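PDB 6KJK: N-terminal domain of PorA (28-171) from Porphyromonas gingivalis ATCC 33277, which belongs to a type IX secretion system cargo protein that impacts PorXY-SigP signalling, this piece being its N-terminal domain. Local coordinates for residues Gly38-Gln43 and Phe111-Glu116; Ile48-Lys53 and Thr122-Val127; Gln57-Ile60 and His64-Leu67; Leu67-Cys72 and Val83-Glu88. All blocks are in the same frame, centred on the assembly; numbering follows the deposited sequence. Where two conformers were deposited one is given.

Contact 1. Residues Gly38-Gln43 and Phe111-Glu116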
loop_
_atom_site.group_PDB
_atom_site.type_symbol
_atom_site.label_atom_id
_atom_site.label_comp_id
_atom_site.label_asym_id
_atom_site.label_seq_id
_atom_site.Cartn_x
_atom_site.Cartn_y
_atom_site.Cartn_z
ATOM N N GLY A 38 6.211 -3.567 -1.501
ATOM C CA GLY A 38 7.165 -2.651 -2.072
ATOM C C GLY A 38 8.075 -2.129 -0.989
ATOM O O GLY A 38 8.159 -2.695 0.111
ATOM N N MET A 39 8.795 -1.069 -1.313
ATOM C CA MET A 39 9.748 -0.436 -0.411
ATOM C C MET A 39 9.598 1.069 -0.547
ATOM O O MET A 39 9.428 1.574 -1.671
ATOM C CB MET A 39 11.202 -0.770 -0.808
ATOM C CG MET A 39 11.561 -2.246 -0.741
ATOM S SD MET A 39 11.765 -2.870 0.940
ATOM C CE MET A 39 12.650 -1.540 1.637
ATOM N N VAL A 40 9.679 1.796 0.558
ATOM C CA VAL A 40 9.777 3.256 0.529
ATOM C C VAL A 40 11.238 3.610 0.770
ATOM O O VAL A 40 11.826 3.208 1.785
ATOM C CB VAL A 40 8.870 3.889 1.589
ATOM C CG1 VAL A 40 9.034 5.398 1.533
ATOM C CG2 VAL A 40 7.425 3.503 1.321
ATOM N N ILE A 41 11.825 4.379 -0.152
ATOM C CA ILE A 41 13.257 4.670 -0.132
ATOM C C ILE A 41 13.456 6.167 -0.056
ATOM O O ILE A 41 12.842 6.908 -0.821
ATOM C CB ILE A 41 13.939 4.095 -1.385
ATOM C CG1 ILE A 41 13.791 2.573 -1.380
ATOM C CG2 ILE A 41 15.439 4.492 -1.474
ATOM C CD1 ILE A 41 14.014 1.927 -2.702
ATOM N N ASN A 42 14.316 6.617 0.842
ATOM C CA ASN A 42 14.719 8.011 0.883
ATOM C C ASN A 42 16.097 8.093 0.237
ATOM O O ASN A 42 17.059 7.529 0.768
ATOM C CB ASN A 42 14.788 8.477 2.336
ATOM C CG ASN A 42 15.499 9.804 2.493
ATOM O OD1 ASN A 42 15.535 10.613 1.562
ATOM N ND2 ASN A 42 16.064 10.040 3.686
ATOM N N GLN A 43 16.196 8.799 -0.888
ATOM C CA GLN A 43 17.434 8.860 -1.658
ATOM C C GLN A 43 18.390 9.946 -1.174
ATOM O O GLN A 43 19.514 10.032 -1.681
ATOM C CB GLN A 43 17.118 9.066 -3.139
ATOM C CG GLN A 43 16.328 7.920 -3.710
ATOM C CD GLN A 43 15.826 8.211 -5.115
ATOM O OE1 GLN A 43 15.643 9.367 -5.497
ATOM N NE2 GLN A 43 15.637 7.176 -5.876
ATOM N N PHE A 111 -1.855 4.805 -1.522
ATOM C CA PHE A 111 -0.945 4.953 -0.396
ATOM C C PHE A 111 -0.077 6.165 -0.681
ATOM O O PHE A 111 0.518 6.265 -1.776
ATOM C CB PHE A 111 -0.072 3.711 -0.247
ATOM C CG PHE A 111 1.024 3.883 0.768
ATOM C CD1 PHE A 111 0.796 3.648 2.123
ATOM C CD2 PHE A 111 2.276 4.323 0.371
ATOM C CE1 PHE A 111 1.832 3.810 3.056
ATOM C CE2 PHE A 111 3.310 4.505 1.292
ATOM C CZ PHE A 111 3.079 4.234 2.619
ATOM N N SER A 112 0.076 7.039 0.305
ATOM C CA SER A 112 1.058 8.109 0.201
ATOM C C SER A 112 1.910 8.188 1.446
ATOM O O SER A 112 1.459 7.941 2.564
ATOM C CB SER A 112 0.403 9.488 0.006
ATOM O OG SER A 112 -0.312 9.534 -1.217
ATOM N N CYS A 113 3.132 8.618 1.221
ATOM C CA CYS A 113 4.086 8.944 2.268
ATOM C C CYS A 113 4.013 10.451 2.515
ATOM O O CYS A 113 4.085 11.229 1.560
ATOM C CB CYS A 113 5.484 8.575 1.741
ATOM S SG CYS A 113 6.819 8.452 2.897
ATOM N N PHE A 114 3.878 10.853 3.768
ATOM C CA PHE A 114 3.855 12.263 4.101
ATOM C C PHE A 114 5.001 12.566 5.053
ATOM O O PHE A 114 5.400 11.699 5.849
ATOM C CB PHE A 114 2.578 12.594 4.865
ATOM C CG PHE A 114 1.339 12.524 4.034
ATOM C CD1 PHE A 114 0.666 11.311 3.834
ATOM C CD2 PHE A 114 0.810 13.680 3.479
ATOM C CE1 PHE A 114 -0.496 11.272 3.077
ATOM C CE2 PHE A 114 -0.355 13.630 2.727
ATOM C CZ PHE A 114 -0.997 12.415 2.534
ATOM N N PRO A 115 5.529 13.788 5.028
ATOM C CA PRO A 115 6.402 14.214 6.118
ATOM C C PRO A 115 5.649 14.072 7.422
ATOM O O PRO A 115 4.417 14.145 7.472
ATOM C CB PRO A 115 6.670 15.691 5.808
ATOM C CG PRO A 115 6.280 15.879 4.379
ATOM C CD PRO A 115 5.165 14.915 4.150
ATOM N N GLU A 116 6.413 13.841 8.482
ATOM C CA GLU A 116 5.884 13.642 9.819
ATOM C C GLU A 116 4.672 14.515 10.142
ATOM O O GLU A 116 3.736 14.064 10.815
ATOM C CB GLU A 116 6.995 13.920 10.822
ATOM C CG GLU A 116 7.001 12.928 11.882
ATOM C CD GLU A 116 7.846 13.352 13.011
ATOM O OE1 GLU A 116 9.045 13.679 12.829
ATOM O OE2 GLU A 116 7.266 13.382 14.090
#

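Contact 2. Residues Ile48-Lys53 and Thr122-Val127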
loop_
_atom_site.group_PDB
_atom_site.type_symbol
_atom_site.label_atom_id
_atom_site.label_comp_id
_atom_site.label_asym_id
_atom_site.label_seq_id
_atom_site.Cartn_x
_atom_site.Cartn_y
_atom_site.Cartn_z
ATOM N N ILE A 48 14.861 10.991 6.908
ATOM C CA ILE A 48 13.638 11.769 7.043
ATOM C C ILE A 48 12.611 10.927 7.784
ATOM O O ILE A 48 12.529 9.707 7.591
ATOM C CB ILE A 48 13.115 12.246 5.662
ATOM C CG1 ILE A 48 11.884 13.136 5.781
ATOM C CG2 ILE A 48 12.839 11.088 4.736
ATOM C CD1 ILE A 48 11.439 13.652 4.421
ATOM N N ASN A 49 11.826 11.574 8.631
ATOM C CA ASN A 49 10.722 10.914 9.305
ATOM C C ASN A 49 9.458 11.097 8.488
ATOM O O ASN A 49 9.112 12.220 8.104
ATOM C CB ASN A 49 10.518 11.505 10.701
ATOM C CG ASN A 49 11.584 11.055 11.685
ATOM O OD1 ASN A 49 12.431 10.236 11.361
ATOM N ND2 ASN A 49 11.507 11.554 12.904
ATOM N N VAL A 50 8.777 9.996 8.214
ATOM C CA VAL A 50 7.570 10.016 7.403
ATOM C C VAL A 50 6.456 9.241 8.096
ATOM O O VAL A 50 6.679 8.457 9.023
ATOM C CB VAL A 50 7.819 9.469 5.992
ATOM C CG1 VAL A 50 8.921 10.251 5.293
ATOM C CG2 VAL A 50 8.220 8.014 6.036
ATOM N N ILE A 51 5.232 9.452 7.607
ATOM C CA ILE A 51 4.094 8.615 7.963
ATOM C C ILE A 51 3.485 8.105 6.666
ATOM O O ILE A 51 3.403 8.864 5.683
ATOM C CB ILE A 51 3.045 9.413 8.760
ATOM C CG1 ILE A 51 3.603 9.866 10.096
ATOM C CG2 ILE A 51 1.779 8.617 8.979
ATOM C CD1 ILE A 51 2.753 10.944 10.742
ATOM N N GLY A 52 3.084 6.848 6.654
ATOM C CA GLY A 52 2.406 6.251 5.496
ATOM C C GLY A 52 0.910 6.198 5.759
ATOM O O GLY A 52 0.488 5.862 6.860
ATOM N N LYS A 53 0.132 6.582 4.751
ATOM C CA LYS A 53 -1.322 6.631 4.889
ATOM C C LYS A 53 -1.992 6.001 3.689
ATOM O O LYS A 53 -1.627 6.281 2.539
ATOM C CB LYS A 53 -1.844 8.062 5.028
ATOM C CG LYS A 53 -1.254 8.833 6.187
ATOM C CD LYS A 53 -2.066 10.071 6.476
ATOM C CE LYS A 53 -1.363 10.936 7.525
ATOM N NZ LYS A 53 -2.210 12.103 7.925
ATOM N N THR A 122 1.238 17.705 1.190
ATOM C CA THR A 122 2.673 17.545 1.350
ATOM C C THR A 122 3.186 16.157 0.943
ATOM O O THR A 122 4.349 15.853 1.205
ATOM C CB THR A 122 3.096 17.890 2.783
ATOM O OG1 THR A 122 2.389 17.062 3.713
ATOM C CG2 THR A 122 2.779 19.342 3.089
ATOM N N GLU A 123 2.357 15.327 0.298
ATOM C CA GLU A 123 2.765 13.980 -0.106
ATOM C C GLU A 123 4.160 13.954 -0.727
ATOM O O GLU A 123 4.454 14.701 -1.663
ATOM C CB GLU A 123 1.767 13.433 -1.131
ATOM C CG GLU A 123 0.359 13.190 -0.598
ATOM C CD GLU A 123 -0.549 14.427 -0.634
ATOM O OE1 GLU A 123 -0.056 15.546 -0.897
ATOM O OE2 GLU A 123 -1.763 14.266 -0.373
ATOM N N LEU A 124 5.015 13.058 -0.224
ATOM C CA LEU A 124 6.345 12.874 -0.785
ATOM C C LEU A 124 6.386 11.829 -1.886
ATOM O O LEU A 124 7.263 11.883 -2.757
ATOM C CB LEU A 124 7.323 12.426 0.311
ATOM C CG LEU A 124 7.351 13.360 1.521
ATOM C CD1 LEU A 124 8.046 12.703 2.696
ATOM C CD2 LEU A 124 8.040 14.669 1.162
ATOM N N ALA A 125 5.475 10.855 -1.846
ATOM C CA ALA A 125 5.405 9.786 -2.824
ATOM C C ALA A 125 4.049 9.126 -2.691
ATOM O O ALA A 125 3.524 9.018 -1.587
ATOM C CB ALA A 125 6.490 8.726 -2.597
ATOM N N THR A 126 3.497 8.699 -3.816
ATOM C CA THR A 126 2.169 8.111 -3.852
ATOM C C THR A 126 2.172 6.956 -4.828
ATOM O O THR A 126 2.777 7.041 -5.910
ATOM C CB THR A 126 1.172 9.172 -4.344
ATOM O OG1 THR A 126 1.125 10.219 -3.378
ATOM C CG2 THR A 126 -0.235 8.594 -4.535
ATOM N N VAL A 127 1.466 5.890 -4.459
ATOM C CA VAL A 127 1.217 4.779 -5.358
ATOM C C VAL A 127 -0.256 4.421 -5.258
ATOM O O VAL A 127 -0.853 4.457 -4.169
ATOM C CB VAL A 127 2.127 3.565 -5.061
ATOM C CG1 VAL A 127 1.957 3.044 -3.631
ATOM C CG2 VAL A 127 1.953 2.470 -6.086
#

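Contact 3. Residues Gln57-Ile60 and His64-Leu67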
loop_
_atom_site.group_PDB
_atom_site.type_symbol
_atom_site.label_atom_id
_atom_site.label_comp_id
_atom_site.label_asym_id
_atom_site.label_seq_id
_atom_site.Cartn_x
_atom_site.Cartn_y
_atom_site.Cartn_z
ATOM N N GLN A 57 -9.736 4.237 -0.250
ATOM C CA GLN A 57 -9.963 2.806 -0.119
ATOM C C GLN A 57 -11.303 2.434 -0.745
ATOM O O GLN A 57 -12.354 3.009 -0.420
ATOM C CB GLN A 57 -9.961 2.377 1.349
ATOM C CG GLN A 57 -10.820 3.287 2.266
ATOM C CD GLN A 57 -10.996 2.703 3.638
ATOM O OE1 GLN A 57 -11.677 1.694 3.807
ATOM N NE2 GLN A 57 -10.361 3.314 4.629
ATOM N N GLU A 58 -11.290 1.470 -1.631
ATOM C CA GLU A 58 -12.492 0.976 -2.306
ATOM C C GLU A 58 -12.460 -0.536 -2.225
ATOM O O GLU A 58 -11.498 -1.161 -2.711
ATOM C CB GLU A 58 -12.473 1.419 -3.768
ATOM C CG GLU A 58 -12.131 2.914 -3.929
ATOM C CD GLU A 58 -12.464 3.512 -5.293
ATOM O OE1 GLU A 58 -13.403 4.335 -5.372
ATOM O OE2 GLU A 58 -11.768 3.187 -6.279
ATOM N N MET A 59 -13.458 -1.125 -1.601
ATOM C CA MET A 59 -13.463 -2.551 -1.323
ATOM C C MET A 59 -14.849 -3.113 -1.579
ATOM O O MET A 59 -15.864 -2.413 -1.468
ATOM C CB MET A 59 -13.082 -2.841 0.140
ATOM C CG MET A 59 -11.687 -2.322 0.553
ATOM S SD MET A 59 -11.109 -2.938 2.143
ATOM C CE MET A 59 -12.124 -1.982 3.262
ATOM N N ILE A 60 -14.893 -4.397 -1.854
ATOM C CA ILE A 60 -16.163 -5.116 -1.759
ATOM C C ILE A 60 -16.627 -5.129 -0.297
ATOM O O ILE A 60 -15.879 -4.873 0.644
ATOM C CB ILE A 60 -15.964 -6.528 -2.351
ATOM C CG1 ILE A 60 -17.309 -7.132 -2.757
ATOM C CG2 ILE A 60 -15.236 -7.444 -1.381
ATOM C CD1 ILE A 60 -17.159 -8.285 -3.659
ATOM N N HIS A 64 -11.491 -6.253 3.920
ATOM C CA HIS A 64 -10.694 -5.523 4.890
ATOM C C HIS A 64 -9.287 -5.388 4.339
ATOM O O HIS A 64 -8.848 -6.181 3.494
ATOM C CB HIS A 64 -10.609 -6.266 6.233
ATOM C CG HIS A 64 -11.944 -6.500 6.861
ATOM N ND1 HIS A 64 -12.762 -7.544 6.489
ATOM C CD2 HIS A 64 -12.623 -5.805 7.805
ATOM C CE1 HIS A 64 -13.879 -7.500 7.193
ATOM N NE2 HIS A 64 -13.826 -6.449 7.995
ATOM N N PHE A 65 -8.577 -4.370 4.795
ATOM C CA PHE A 65 -7.176 -4.227 4.412
ATOM C C PHE A 65 -6.294 -4.205 5.645
ATOM O O PHE A 65 -6.751 -3.948 6.769
ATOM C CB PHE A 65 -6.939 -2.977 3.539
ATOM C CG PHE A 65 -7.120 -1.661 4.251
ATOM C CD1 PHE A 65 -6.042 -1.076 4.925
ATOM C CD2 PHE A 65 -8.354 -0.977 4.208
ATOM C CE1 PHE A 65 -6.195 0.147 5.557
ATOM C CE2 PHE A 65 -8.473 0.256 4.809
ATOM C CZ PHE A 65 -7.428 0.806 5.500
ATOM N N ALA A 66 -5.000 -4.432 5.442
ATOM C CA ALA A 66 -4.015 -4.429 6.526
ATOM C C ALA A 66 -2.739 -3.829 5.971
ATOM O O ALA A 66 -2.124 -4.385 5.055
ATOM C CB ALA A 66 -3.733 -5.831 7.075
ATOM N N LEU A 67 -2.364 -2.694 6.513
ATOM C CA LEU A 67 -1.158 -1.966 6.132
ATOM C C LEU A 67 0.010 -2.361 7.022
ATOM O O LEU A 67 -0.112 -2.369 8.252
ATOM C CB LEU A 67 -1.453 -0.479 6.330
ATOM C CG LEU A 67 -0.304 0.485 6.069
ATOM C CD1 LEU A 67 0.119 0.433 4.595
ATOM C CD2 LEU A 67 -0.706 1.895 6.438
#

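Contact 4. Residues Leu67-Cys72 and Val83-Glu88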
loop_
_atom_site.group_PDB
_atom_site.type_symbol
_atom_site.label_atom_id
_atom_site.label_comp_id
_atom_site.label_asym_id
_atom_site.label_seq_id
_atom_site.Cartn_x
_atom_site.Cartn_y
_atom_site.Cartn_z
ATOM N N LEU A 67 -2.364 -2.694 6.513
ATOM C CA LEU A 67 -1.158 -1.966 6.132
ATOM C C LEU A 67 0.010 -2.361 7.022
ATOM O O LEU A 67 -0.112 -2.369 8.252
ATOM C CB LEU A 67 -1.453 -0.479 6.330
ATOM C CG LEU A 67 -0.304 0.485 6.069
ATOM C CD1 LEU A 67 0.119 0.433 4.595
ATOM C CD2 LEU A 67 -0.706 1.895 6.438
ATOM N N CYS A 68 1.167 -2.632 6.422
ATOM C CA CYS A 68 2.400 -2.776 7.183
ATOM C C CYS A 68 3.394 -1.749 6.680
ATOM O O CYS A 68 3.799 -1.791 5.518
ATOM C CB CYS A 68 3.002 -4.161 6.997
ATOM S SG CYS A 68 2.015 -5.540 7.654
ATOM N N PHE A 69 3.809 -0.844 7.549
ATOM C CA PHE A 69 4.861 0.112 7.218
ATOM C C PHE A 69 5.433 0.566 8.551
ATOM O O PHE A 69 4.747 1.281 9.291
ATOM C CB PHE A 69 4.265 1.276 6.444
ATOM C CG PHE A 69 5.281 2.259 6.015
ATOM C CD1 PHE A 69 6.290 1.894 5.135
ATOM C CD2 PHE A 69 5.247 3.568 6.467
ATOM C CE1 PHE A 69 7.281 2.801 4.769
ATOM C CE2 PHE A 69 6.215 4.487 6.082
ATOM C CZ PHE A 69 7.209 4.108 5.219
ATOM N N GLY A 70 6.627 0.112 8.890
ATOM C CA GLY A 70 7.182 0.338 10.232
ATOM C C GLY A 70 6.586 -0.611 11.252
ATOM O O GLY A 70 7.333 -1.253 12.000
ATOM N N GLN A 71 5.270 -0.777 11.234
ATOM C CA GLN A 71 4.547 -1.737 12.052
ATOM C C GLN A 71 3.379 -2.250 11.215
ATOM O O GLN A 71 2.863 -1.536 10.345
ATOM C CB GLN A 71 4.012 -1.016 13.297
ATOM C CG GLN A 71 3.221 -1.830 14.303
ATOM C CD GLN A 71 2.702 -0.901 15.376
ATOM O OE1 GLN A 71 3.440 -0.046 15.866
ATOM N NE2 GLN A 71 1.417 -1.009 15.696
ATOM N N CYS A 72 2.942 -3.468 11.467
ATOM C CA CYS A 72 1.712 -3.969 10.859
ATOM C C CYS A 72 0.540 -3.492 11.693
ATOM O O CYS A 72 0.438 -3.829 12.882
ATOM C CB CYS A 72 1.752 -5.491 10.778
ATOM S SG CYS A 72 2.897 -6.043 9.482
ATOM N N VAL A 83 7.972 6.672 10.775
ATOM C CA VAL A 83 9.080 5.805 10.381
ATOM C C VAL A 83 10.205 6.686 9.873
ATOM O O VAL A 83 9.954 7.633 9.123
ATOM C CB VAL A 83 8.656 4.820 9.274
ATOM C CG1 VAL A 83 9.855 3.934 8.845
ATOM C CG2 VAL A 83 7.510 3.960 9.746
ATOM N N GLU A 84 11.442 6.398 10.284
ATOM C CA GLU A 84 12.620 7.120 9.801
ATOM C C GLU A 84 13.217 6.335 8.638
ATOM O O GLU A 84 13.801 5.259 8.861
ATOM C CB GLU A 84 13.658 7.222 10.917
ATOM C CG GLU A 84 14.835 8.126 10.565
ATOM C CD GLU A 84 15.454 8.790 11.815
ATOM O OE1 GLU A 84 14.778 9.597 12.523
ATOM O OE2 GLU A 84 16.636 8.496 12.103
ATOM N N VAL A 85 13.190 6.930 7.429
ATOM C CA VAL A 85 13.583 6.227 6.215
ATOM C C VAL A 85 14.892 6.795 5.677
ATOM O O VAL A 85 15.154 7.996 5.763
ATOM C CB VAL A 85 12.507 6.249 5.110
ATOM C CG1 VAL A 85 11.297 5.419 5.514
ATOM C CG2 VAL A 85 12.097 7.670 4.797
ATOM N N GLY A 86 15.691 5.899 5.099
ATOM C CA GLY A 86 16.936 6.229 4.433
ATOM C C GLY A 86 17.099 5.452 3.135
ATOM O O GLY A 86 16.116 4.996 2.514
ATOM N N GLY A 87 18.355 5.301 2.703
ATOM C CA GLY A 87 18.610 4.794 1.363
ATOM C C GLY A 87 18.353 3.318 1.193
ATOM O O GLY A 87 18.115 2.866 0.065
ATOM N N GLU A 88 18.445 2.547 2.264
ATOM C CA GLU A 88 18.187 1.122 2.127
ATOM C C GLU A 88 16.697 0.828 2.033
ATOM O O GLU A 88 16.305 -0.162 1.412
ATOM C CB GLU A 88 18.787 0.376 3.302
ATOM C CG GLU A 88 20.295 0.394 3.252
ATOM C CD GLU A 88 20.920 -0.236 4.464
ATOM O OE1 GLU A 88 21.354 -1.406 4.376
ATOM O OE2 GLU A 88 20.975 0.442 5.509
#

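Contact 1. Residues Gly38-Gln43 and Phe111-Glu116
Val40 is the residue through which 38-43 meets 111-116, and its two methyls divide the work between Phe111 and Cys113. The segment enters at Gly38 as the last part of strand 31-42, bound to Leu92 by backbone hydrogen bonds, and at Val40 the chain turns its side chain toward 111-116. With CG1 anti to the backbone N (chi1 179°) and CG2 anti to the carbonyl carbon, the methyls splay apart: CG2 lies 4.2 Å from Phe111 CE2, approaching the ring obliquely, while CG1 lies 4.0 Å from Cys113 SG. Cys113 was modelled in two conformers, so the sulfur contact is the less certain half. The CA atoms of Val40 and Cys113 stand 8.2 Å apart, a spacing bridged by side chains. This is the layered arrangement of a beta sandwich: strand 31-42 belongs to one sheet, strand 105-115 to the other, and alternate residues of each, Val40 on one side and Phe111 and Cys113 on the other, face the buried interior. A branched valine suits a strand and fills such a layer compactly, the flat phenyl ring covers a broader patch, and the small, weakly polar thiol fits where less room is needed. Further on, Asn42, also buried and packed on Ile48, has its amide satisfied: ND2 by the carbonyl oxygens of Thr46 and Val85, OD1 by the backbone N of Ser44.

Contact 2. Residues Ile48-Lys53 and Thr122-Val127
Ile48 has CG1 anti to its N and CD1 carried on straight beyond it (chi1 -176°, chi2 177°), while Leu124 turns CG beside its own backbone N and carries CD1 on in line beyond CG (chi2 166°), which brings the two ends together. The side chains reach toward each other tip to tip, with Ile48 CD1 3.9 Å from Leu124 CD1. The same leucine methyl also receives Val50, whose CG1 stands anti to the carbonyl carbon and comes within 3.7 Å of Leu124 CD1, the two side chains crossing obliquely. A single methyl thus rests against both Ile48 and Val50, alternate residues that point the same way. In the mixed sheet of this beta sandwich, strands 48-58 and 125-133 are not neighbours; strand 105-115 runs between them, which is why the CA atoms of Val50 and Leu124 are 8.8 Å apart. The leucine reaches past that intervening strand, and its backbone N is probably hydrogen-bonded to the carbonyl oxygen of Cys113. Beta-branched isoleucine and valine suit the extended strand, whereas leucine, branched one carbon farther out, can lay one methyl against both. On the sandwich's inner side Leu124 also touches Val5 of the opposing sheet, and Val50 touches Cys113. Ile48 is partly exposed and rests as well on Val85 of strand 83-85.

Contact 3. Residues Gln57-Ile60 and His64-Leu67
The segments, joined by a three-residue link, come closest at Met59 and His64, whose CA atoms are 7.4 Å apart, with no backbone pairing between them, so side chains do the joining. Met59 keeps CG beside its backbone N and bends at chi3 (-74°), which folds the end of the chain against the start of strand 64-69. Its SD lies 3.8 Å from His64 C and, a little farther along, 4.0 Å from Phe65 CD2. The sulfur sits in the plane of the ring, at its edge, 5.3 Å from the centroid of Phe65: a Met-aromatic contact of the edge type, in which the polarisable sulfur faces ring hydrogens. Methionine, unbranched and flexible, is well made for bending into such a corner. His64 takes part with its backbone, its side chain being directed away. Gln57 meets the same edge of the ring at the neighbouring carbon. Its amide plane stands 85° from the ring plane, turning a flat side of the amide to Phe65 CE2, which is 3.6 Å from Gln57 NE2 and 3.7 Å from Gln57 OE1. A long polar side chain suits this exposed position, since it can shield the phenyl while remaining near water. Phe65 itself is buried, its ring also meeting that of Phe109 with planes at about 70°. The two segments with their link form a beta-arch: strand 48-58, beside strand 105-115 in one sheet, passes over to strand 64-69, which pairs with strand 90-99 in the other.

Contact 4. Residues Leu67-Cys72 and Val83-Glu88
Phe69 and Gly70 belong to a disulfide-closed hairpin turn at the end of strand 64-69, and its Phe69 ring and Gly70 CA meet Val83, the ring also reaching Val85. Gly70 has a positive phi (78°, psi -46°), the conformation of a classic gamma turn, with Gln71 N to Phe69 O closing it through a weak hydrogen bond of 2.9 Å and Phe69 N bonded back to Gln71 O at 3.0 Å. One step out, Cys68 SG and Cys72 SG are joined in a disulfide across a non-hydrogen-bonded pair of the hairpin, so the tight reversal is locked covalently. Glycine fits at its apex both because positive phi comes easily to it and because its bare CA lets Val83 CG2 come to 3.7 Å. The same methyl lies 3.9 Å from Phe69 CE2, placed there by its position anti to the carbonyl carbon of Val83. Phe69, with CG anti to its own N (chi1 -177°), carries its ring nearer to the valines, and Val83 meets it obliquely. Farther along, Phe69 CZ is 4.3 Å from Val85 CG1, a looser and less certain contact because Val85 was modelled in two conformers. In the beta sandwich the hairpin extends from one sheet, whereas 83-85 is an outermost strand of the other, bound through Val83 to Val50 and through Val85 to Ile48 by backbone hydrogen bonds. Phe69 therefore fills the space between layers, resting also on Val50, and the compact valines suit the short strand that it covers.

From the N terminus, strand 31-42 opens contact 1, which closes only at 111-116 and ties the two sheets of the sandwich face to face. Strand 48-58 opens contact 2 before contact 1 has closed, and 122-127 ends it later, so these two long loops cross; contact 2 joins strands of one sheet across strand 105-115. Both loops enclose contacts 3 and 4. Contact 3 closes a short link from strand 48-58 into the opposite sheet, and Leu67, where it ends, is where contact 4 begins. Contact 4 then joins strand 64-69 back to strand 83-85 of the first sheet. Contacts 1, 2 and 4 gather toward one end of the sandwich, while contact 3 lies about 19 to 20 Å from them between centres.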